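Local structure of PRESAN domain-containing protein (Plasmodium falciparum, 7D2W) at residues Y140-N144 and K145-I149. The protein is of unknown function but carries a PRESAN domain and, as a PHIST-type protein of the malaria parasite, is probably exported to the host red cell. Numbering follows the deposited sequence.
Sequences YNLLN and KKAPI
L142 and A147 meet across a Schellman motif that ends helix 117-144 and starts the tight turn into helix 149-181, at one end of the four-helix bundle. The backbone sets the motif: K146 takes a left-handed conformation (phi 51°, psi 61°) that breaks the helix and brings the A147 N-H round to face L142 O. K146 N donates to L143 O at 3.0 Å in the inner hydrogen bond, while the outer one, A147 N to L142 O, is weak at 3.4 Å. One step earlier, K145 N still bonds to N141 O at 3.1 Å, in normal helical spacing. The apolar pair that usually accompanies this cap is present: L142 CG touches A147 CB at 3.9 Å, and both residues also pack on helix 149-181, L142 against F155 and A147 against I152. P148, at the N-cap position, then leads straight into that helix. N144 OD1 also accepts a weak hydrogen bond from R65 of helix 65-93.

K145 lies alongside L142, the two side chains pointing the same way. With chi1 at 79°, K145 CG sits between its own backbone N and carbonyl carbon, 3.4 Å from L142 O. From there the extended chain carries NZ toward E151, a long, weak ion pair, and on the way K145 CE rests 3.6 Å from L142 CD1.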
loop_
_atom_site.group_PDB
_atom_site.type_symbol
_atom_site.label_atom_id
_atom_site.label_comp_id
_atom_site.label_asym_id
_atom_site.label_seq_id
_atom_site.Cartn_x
_atom_site.Cartn_y
_atom_site.Cartn_z
ATOM N N TYR A 140 -3.600 -16.215 17.274
ATOM C CA TYR A 140 -3.808 -17.250 18.282
ATOM C C TYR A 140 -5.289 -17.448 18.582
ATOM O O TYR A 140 -5.737 -18.576 18.821
ATOM C CB TYR A 140 -3.023 -16.907 19.546
ATOM C CG TYR A 140 -1.605 -17.414 19.498
ATOM C CD1 TYR A 140 -1.300 -18.717 19.878
ATOM C CD2 TYR A 140 -0.573 -16.597 19.069
ATOM C CE1 TYR A 140 0.004 -19.186 19.831
ATOM C CE2 TYR A 140 0.731 -17.055 19.014
ATOM C CZ TYR A 140 1.015 -18.345 19.396
ATOM O OH TYR A 140 2.313 -18.795 19.345
ATOM N N ASN A 141 -6.073 -16.370 18.559
ATOM C CA ASN A 141 -7.508 -16.519 18.775
ATOM C C ASN A 141 -8.153 -17.325 17.653
ATOM O O ASN A 141 -9.010 -18.177 17.906
ATOM C CB ASN A 141 -8.157 -15.144 18.929
ATOM C CG ASN A 141 -7.739 -14.448 20.219
ATOM O OD1 ASN A 141 -6.895 -14.954 20.961
ATOM N ND2 ASN A 141 -8.324 -13.286 20.490
ATOM N N LEU A 142 -7.743 -17.082 16.408
ATOM C CA LEU A 142 -8.224 -17.887 15.290
ATOM C C LEU A 142 -7.883 -19.354 15.483
ATOM O O LEU A 142 -8.726 -20.232 15.278
ATOM C CB LEU A 142 -7.612 -17.377 13.993
ATOM C CG LEU A 142 -8.494 -17.349 12.756
ATOM C CD1 LEU A 142 -9.815 -16.677 13.062
ATOM C CD2 LEU A 142 -7.758 -16.584 11.689
ATOM N N LEU A 143 -6.638 -19.638 15.860
ATOM C CA LEU A 143 -6.234 -21.020 16.093
ATOM C C LEU A 143 -7.092 -21.665 17.173
ATOM O O LEU A 143 -7.610 -22.774 16.997
ATOM C CB LEU A 143 -4.757 -21.077 16.489
ATOM C CG LEU A 143 -3.717 -20.670 15.443
ATOM C CD1 LEU A 143 -2.349 -21.177 15.846
ATOM C CD2 LEU A 143 -4.094 -21.155 14.049
ATOM N N ASN A 144 -7.256 -20.974 18.300
ATOM C CA ASN A 144 -7.913 -21.591 19.445
ATOM C C ASN A 144 -9.386 -21.861 19.173
ATOM O O ASN A 144 -9.947 -22.813 19.721
ATOM C CB ASN A 144 -7.722 -20.713 20.686
ATOM C CG ASN A 144 -6.263 -20.646 21.134
ATOM O OD1 ASN A 144 -5.465 -21.524 20.808
ATOM N ND2 ASN A 144 -5.913 -19.600 21.879
ATOM N N LYS A 145 -10.022 -21.068 18.311
ATOM C CA LYS A 145 -11.420 -21.304 17.973
ATOM C C LYS A 145 -11.584 -22.281 16.816
ATOM O O LYS A 145 -12.705 -22.426 16.307
ATOM C CB LYS A 145 -12.133 -19.996 17.635
ATOM C CG LYS A 145 -11.879 -19.458 16.213
ATOM C CD LYS A 145 -12.909 -18.390 15.837
ATOM C CE LYS A 145 -12.863 -18.072 14.344
ATOM N NZ LYS A 145 -13.336 -16.689 14.046
ATOM N N LYS A 146 -10.499 -22.948 16.407
ATOM C CA LYS A 146 -10.504 -23.974 15.365
ATOM C C LYS A 146 -11.189 -23.481 14.088
ATOM O O LYS A 146 -12.167 -24.052 13.614
ATOM C CB LYS A 146 -11.148 -25.260 15.892
ATOM C CG LYS A 146 -10.681 -25.671 17.278
ATOM C CD LYS A 146 -9.184 -26.032 17.311
ATOM C CE LYS A 146 -8.780 -27.050 16.237
ATOM N NZ LYS A 146 -8.713 -28.440 16.789
ATOM N N ALA A 147 -10.623 -22.424 13.505
ATOM C CA ALA A 147 -11.208 -21.865 12.297
ATOM C C ALA A 147 -10.850 -22.722 11.086
ATOM O O ALA A 147 -9.799 -23.367 11.066
ATOM C CB ALA A 147 -10.723 -20.432 12.078
ATOM N N PRO A 148 -11.713 -22.743 10.066
ATOM C CA PRO A 148 -11.404 -23.493 8.841
ATOM C C PRO A 148 -10.140 -22.970 8.173
ATOM O O PRO A 148 -9.748 -21.810 8.334
ATOM C CB PRO A 148 -12.630 -23.254 7.948
ATOM C CG PRO A 148 -13.696 -22.756 8.852
ATOM C CD PRO A 148 -13.003 -22.042 9.977
ATOM N N ILE A 149 -9.513 -23.848 7.389
ATOM C CA ILE A 149 -8.233 -23.509 6.779
ATOM C C ILE A 149 -8.376 -22.299 5.857
ATOM O O ILE A 149 -7.476 -21.453 5.784
ATOM C CB ILE A 149 -7.642 -24.734 6.049
ATOM C CG1 ILE A 149 -6.208 -24.449 5.609
ATOM C CG2 ILE A 149 -8.502 -25.146 4.859
ATOM C CD1 ILE A 149 -5.310 -23.954 6.725
#